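Local coordinates for putative pilus assembly-related protein (Burkholderia pseudomallei, PDB 4DAD), which is a putative pilus assembly-related protein, represented here by its CheY-like receiver domain, whose full-length form probably binds and hydrolyses ATP, at residues A30-H35 with M72-A77; H35-V40 with V48-G53. One frame throughout, in Å; residues are numbered along the deposited sequence.

Contact 1: residues A30-H35 with M72-A77; sequences ASRLAH and MIDGAA
R32, in the first turns of helix 30-43, reaches across to D74 and A76 at the C-terminal end of strand 70-74 and the turn after it. Two residues earlier, A30 starts the helix, and A30 O accepts a hydrogen bond from the backbone N of A34 at 3.2 Å; D29 OD2 accepts one from the backbone N of R32. From R32 the side chain leaves with CG beside the backbone N (chi1 -65°) and bends at chi2 and chi3, which brings one face of the guanidinium up to the D74 carboxylate. The evidence for a salt bridge is R32 NH2 to D74 OD1 at 3.1 Å, yet OD1 sits 3.0 Å above the guanidinium plane, offset toward its rim. The two flat groups stand 72° apart, and no N-H points at the oxygen. D74 OD2 lies 3.2 Å from R32 NE, while its hydrogen bond is made to S27 OG. A76 CB comes obliquely to R32 NH2 at 3.4 Å. W124, just after strand 118-123, makes a cation-pi contact with R32. In receiver domains the acidic residue near the C-terminal end of this central strand is the phosphoacceptor, and D74 is predicted to be that site; it is unmodified here. The R32 guanidinium thus lies beside the predicted phosphorylation site through charge attraction rather than a directional bond, and this pair alone does not fix its rotation.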
loop_
_atom_site.group_PDB
_atom_site.type_symbol
_atom_site.label_atom_id
_atom_site.label_comp_id
_atom_site.label_asym_id
_atom_site.label_seq_id
_atom_site.Cartn_x
_atom_site.Cartn_y
_atom_site.Cartn_z
ATOM N N ALA A 30 -11.380 3.387 -24.797
ATOM C CA ALA A 30 -10.830 2.436 -25.767
ATOM C C ALA A 30 -9.426 2.829 -26.211
ATOM O O ALA A 30 -8.564 1.958 -26.337
ATOM C CB ALA A 30 -11.743 2.350 -26.987
ATOM N N SER A 31 -9.209 4.125 -26.465
ATOM C CA SER A 31 -7.928 4.639 -26.923
ATOM C C SER A 31 -6.902 4.615 -25.780
ATOM O O SER A 31 -5.799 4.116 -26.007
ATOM C CB SER A 31 -8.085 6.033 -27.511
ATOM O OG SER A 31 -6.975 6.361 -28.325
ATOM N N ARG A 32 -7.280 5.057 -24.549
ATOM C CA ARG A 32 -6.383 5.031 -23.367
ATOM C C ARG A 32 -6.024 3.590 -22.983
ATOM O O ARG A 32 -4.856 3.324 -22.694
ATOM C CB ARG A 32 -6.981 5.744 -22.132
ATOM C CG ARG A 32 -7.201 7.250 -22.261
ATOM C CD ARG A 32 -6.413 7.978 -21.196
ATOM N NE ARG A 32 -7.235 8.624 -20.167
ATOM C CZ ARG A 32 -6.748 9.119 -19.025
ATOM N NH1 ARG A 32 -5.458 8.992 -18.731
ATOM N NH2 ARG A 32 -7.555 9.706 -18.151
ATOM N N LEU A 33 -7.024 2.667 -23.009
ATOM C CA LEU A 33 -6.835 1.265 -22.670
ATOM C C LEU A 33 -5.786 0.642 -23.589
ATOM O O LEU A 33 -4.778 0.119 -23.102
ATOM C CB LEU A 33 -8.169 0.481 -22.716
ATOM C CG LEU A 33 -8.126 -1.019 -22.371
ATOM C CD1 LEU A 33 -7.625 -1.251 -20.966
ATOM C CD2 LEU A 33 -9.493 -1.639 -22.477
ATOM N N ALA A 34 -5.982 0.772 -24.902
ATOM C CA ALA A 34 -5.074 0.238 -25.926
ATOM C C ALA A 34 -3.660 0.777 -25.761
ATOM O O ALA A 34 -2.708 0.022 -25.958
ATOM C CB ALA A 34 -5.595 0.567 -27.325
ATOM N N HIS A 35 -3.534 2.080 -25.410
ATOM C CA HIS A 35 -2.270 2.795 -25.215
ATOM C C HIS A 35 -1.587 2.313 -23.929
ATOM O O HIS A 35 -0.401 1.992 -23.968
ATOM C CB HIS A 35 -2.509 4.310 -25.195
ATOM C CG HIS A 35 -1.259 5.127 -25.099
ATOM N ND1 HIS A 35 -0.430 5.316 -26.192
ATOM C CD2 HIS A 35 -0.742 5.792 -24.039
ATOM C CE1 HIS A 35 0.558 6.082 -25.761
ATOM N NE2 HIS A 35 0.406 6.397 -24.471
HETATM N N MSE A 72 -3.777 -2.262 -12.983
HETATM C CA MSE A 72 -3.463 -0.882 -13.310
HETATM C C MSE A 72 -4.754 -0.157 -13.694
HETATM O O MSE A 72 -5.373 -0.505 -14.701
HETATM C CB MSE A 72 -2.447 -0.846 -14.416
HETATM C CG MSE A 72 -1.634 0.411 -14.422
HETATM SE SE MSE A 72 -0.226 0.232 -15.730
HETATM C CE MSE A 72 0.513 -1.487 -15.119
ATOM N N ILE A 73 -5.211 0.776 -12.836
ATOM C CA ILE A 73 -6.465 1.492 -13.032
ATOM C C ILE A 73 -6.212 2.892 -13.584
ATOM O O ILE A 73 -5.455 3.658 -12.993
ATOM C CB ILE A 73 -7.301 1.542 -11.715
ATOM C CG1 ILE A 73 -7.864 0.173 -11.328
ATOM C CG2 ILE A 73 -8.458 2.552 -11.778
ATOM C CD1 ILE A 73 -8.089 0.042 -9.750
ATOM N N ASP A 74 -6.902 3.241 -14.685
ATOM C CA ASP A 74 -6.881 4.595 -15.218
ATOM C C ASP A 74 -7.860 5.443 -14.350
ATOM O O ASP A 74 -9.064 5.159 -14.311
ATOM C CB ASP A 74 -7.248 4.590 -16.710
ATOM C CG ASP A 74 -7.472 5.948 -17.349
ATOM O OD1 ASP A 74 -7.181 6.970 -16.693
ATOM O OD2 ASP A 74 -7.922 5.990 -18.516
ATOM N N GLY A 75 -7.314 6.437 -13.638
ATOM C CA GLY A 75 -8.059 7.303 -12.723
ATOM C C GLY A 75 -8.516 8.637 -13.271
ATOM O O GLY A 75 -8.280 9.672 -12.642
ATOM N N ALA A 76 -9.218 8.604 -14.431
ATOM C CA ALA A 76 -9.777 9.748 -15.168
ATOM C C ALA A 76 -10.774 10.571 -14.319
ATOM O O ALA A 76 -10.691 11.808 -14.286
ATOM C CB ALA A 76 -10.462 9.257 -16.435
ATOM N N ALA A 77 -11.710 9.885 -13.639
ATOM C CA ALA A 77 -12.683 10.533 -12.762
ATOM C C ALA A 77 -12.804 9.741 -11.446
ATOM O O ALA A 77 -13.656 8.846 -11.325
ATOM C CB ALA A 77 -14.031 10.660 -13.466
#

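Contact 2: residues H35-V40 with V48-G53. With SO4 (sulfate ion), chain C.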
loop_
_atom_site.group_PDB
_atom_site.type_symbol
_atom_site.label_atom_id
_atom_site.label_comp_id
_atom_site.label_asym_id
_atom_site.label_seq_id
_atom_site.Cartn_x
_atom_site.Cartn_y
_atom_site.Cartn_z
ATOM N N HIS A 35 -3.534 2.080 -25.410
ATOM C CA HIS A 35 -2.270 2.795 -25.215
ATOM C C HIS A 35 -1.587 2.313 -23.929
ATOM O O HIS A 35 -0.401 1.992 -23.968
ATOM C CB HIS A 35 -2.509 4.310 -25.195
ATOM C CG HIS A 35 -1.259 5.127 -25.099
ATOM N ND1 HIS A 35 -0.430 5.316 -26.192
ATOM C CD2 HIS A 35 -0.742 5.792 -24.039
ATOM C CE1 HIS A 35 0.558 6.082 -25.761
ATOM N NE2 HIS A 35 0.406 6.397 -24.471
ATOM N N LEU A 36 -2.338 2.199 -22.818
ATOM C CA LEU A 36 -1.793 1.672 -21.570
ATOM C C LEU A 36 -1.248 0.258 -21.745
ATOM O O LEU A 36 -0.147 -0.008 -21.302
ATOM C CB LEU A 36 -2.837 1.672 -20.455
ATOM C CG LEU A 36 -3.077 2.961 -19.677
ATOM C CD1 LEU A 36 -4.170 2.737 -18.618
ATOM C CD2 LEU A 36 -1.809 3.416 -18.948
ATOM N N ALA A 37 -2.004 -0.626 -22.385
ATOM C CA ALA A 37 -1.644 -2.028 -22.638
ATOM C C ALA A 37 -0.425 -2.146 -23.554
ATOM O O ALA A 37 0.445 -3.009 -23.335
ATOM C CB ALA A 37 -2.821 -2.754 -23.248
ATOM N N ARG A 38 -0.338 -1.235 -24.551
ATOM C CA ARG A 38 0.787 -1.160 -25.493
ATOM C C ARG A 38 2.075 -0.764 -24.748
ATOM O O ARG A 38 3.160 -1.268 -25.069
ATOM C CB ARG A 38 0.469 -0.154 -26.608
ATOM C CG ARG A 38 1.398 -0.215 -27.815
ATOM C CD ARG A 38 1.716 1.176 -28.338
ATOM N NE ARG A 38 2.970 1.704 -27.787
ATOM C CZ ARG A 38 3.282 2.997 -27.721
ATOM N NH1 ARG A 38 2.424 3.918 -28.145
ATOM N NH2 ARG A 38 4.447 3.381 -27.216
ATOM N N LEU A 39 1.939 0.151 -23.768
ATOM C CA LEU A 39 3.046 0.672 -22.970
ATOM C C LEU A 39 3.568 -0.375 -22.009
ATOM O O LEU A 39 4.782 -0.466 -21.842
ATOM C CB LEU A 39 2.659 1.960 -22.219
ATOM C CG LEU A 39 2.614 3.236 -23.078
ATOM C CD1 LEU A 39 2.173 4.410 -22.265
ATOM C CD2 LEU A 39 3.951 3.533 -23.724
ATOM N N VAL A 40 2.673 -1.183 -21.412
ATOM C CA VAL A 40 3.028 -2.277 -20.506
ATOM C C VAL A 40 3.746 -3.347 -21.316
ATOM O O VAL A 40 4.837 -3.751 -20.932
ATOM C CB VAL A 40 1.808 -2.836 -19.732
ATOM C CG1 VAL A 40 2.204 -4.056 -18.913
ATOM C CG2 VAL A 40 1.194 -1.771 -18.826
ATOM N N VAL A 48 -0.528 -9.406 -20.324
ATOM C CA VAL A 48 -1.456 -8.294 -20.172
ATOM C C VAL A 48 -2.853 -8.671 -20.633
ATOM O O VAL A 48 -3.029 -9.182 -21.745
ATOM C CB VAL A 48 -0.941 -7.015 -20.907
ATOM C CG1 VAL A 48 -1.838 -5.800 -20.632
ATOM C CG2 VAL A 48 0.484 -6.705 -20.502
ATOM N N THR A 49 -3.848 -8.352 -19.761
ATOM C CA THR A 49 -5.292 -8.496 -19.966
ATOM C C THR A 49 -5.912 -7.096 -19.863
ATOM O O THR A 49 -5.565 -6.328 -18.976
ATOM C CB THR A 49 -5.884 -9.477 -18.953
ATOM O OG1 THR A 49 -5.271 -10.742 -19.140
ATOM C CG2 THR A 49 -7.380 -9.640 -19.084
ATOM N N ARG A 50 -6.813 -6.778 -20.798
ATOM C CA ARG A 50 -7.528 -5.519 -20.874
ATOM C C ARG A 50 -8.962 -5.639 -20.403
ATOM O O ARG A 50 -9.612 -6.649 -20.657
ATOM C CB ARG A 50 -7.547 -5.058 -22.331
ATOM C CG ARG A 50 -6.186 -4.812 -22.935
ATOM C CD ARG A 50 -6.280 -4.855 -24.443
ATOM N NE ARG A 50 -4.950 -4.986 -25.034
ATOM C CZ ARG A 50 -4.481 -4.225 -26.017
ATOM N NH1 ARG A 50 -5.237 -3.276 -26.550
ATOM N NH2 ARG A 50 -3.252 -4.410 -26.476
ATOM N N THR A 51 -9.483 -4.579 -19.773
ATOM C CA THR A 51 -10.901 -4.451 -19.401
ATOM C C THR A 51 -11.383 -2.974 -19.528
ATOM O O THR A 51 -10.616 -2.047 -19.296
ATOM C CB THR A 51 -11.218 -5.022 -18.021
ATOM O OG1 THR A 51 -12.616 -4.877 -17.797
ATOM C CG2 THR A 51 -10.480 -4.337 -16.911
ATOM N N VAL A 52 -12.657 -2.782 -19.891
ATOM C CA VAL A 52 -13.282 -1.469 -19.991
ATOM C C VAL A 52 -14.077 -1.180 -18.729
ATOM O O VAL A 52 -14.634 -0.083 -18.592
ATOM C CB VAL A 52 -14.174 -1.250 -21.250
ATOM C CG1 VAL A 52 -13.341 -1.130 -22.518
ATOM C CG2 VAL A 52 -15.258 -2.318 -21.369
ATOM N N GLY A 53 -14.182 -2.177 -17.859
ATOM C CA GLY A 53 -14.948 -2.065 -16.628
ATOM C C GLY A 53 -14.402 -1.087 -15.614
ATOM O O GLY A 53 -13.240 -0.675 -15.678
HETATM S S SO4 C . -3.479 -1.942 -30.256
HETATM O O1 SO4 C . -2.388 -1.908 -29.271
HETATM O O2 SO4 C . -3.111 -2.819 -31.367
HETATM O O3 SO4 C . -4.706 -2.465 -29.645
HETATM O O4 SO4 C . -3.700 -0.579 -30.748
#
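The right-handed beta-alpha-beta crossover of the receiver fold brings A37 and V40, on helix 30-43, against V48 and R50 of edge strand 47-51. Helix segment 35-40 and strand 48-51 run antiparallel at 172°, their axes 9.2 Å apart, and A37 and V48 are the nearest pair by CA atoms. Apolar packing is the first kind of interaction. V40 CG1 meets V48 CG2 at 3.5 Å, the two side chains crossing at a slant, and A37 CB lies 4.1 Å from V48 CG1. Both V48 branches are thus used: CG1, anti to the backbone N (chi1 -174°), faces A37, and CG2 faces V40. V40 also touches I23 and M72, which continues this packing across the sheet.

The second kind is a methyl against a flat cation. The R50 chain, extended from CG to NE, carries its guanidinium along the helix flank, and A37 CB sits 3.4 Å above one face, closest to R50 CZ at 3.5 Å. With that face against the helix, the guanidinium edge is turned to a sulfate ion, probably from the crystallisation liquor. There R50 NH1 donates to sulfate O3 at 3.2 Å, with an N-H...O angle of 145°.

Overall arrangement
From the N terminus the chain forms strand 22-26 and then helix 30-43, which serves both contacts. Contact 2 closes the shorter loop, when the chain returns as strand 47-51 at the sheet edge. It lies within the longer loop of contact 1, which closes only after two short helices, when the C-terminal part of strand 70-74 comes beside the helix start. The two contacts share H35 as the junction of their helix segments, and their centres are about 7 Å apart. L33 CD2 packs against T51 O at 3.4 Å, and M72 CE against V40 CG2 at 3.8 Å. Contacts 1 and 2 together tie one helix to the two strands, 47-51 and 70-74, that flank strand 22-26 in the parallel sheet.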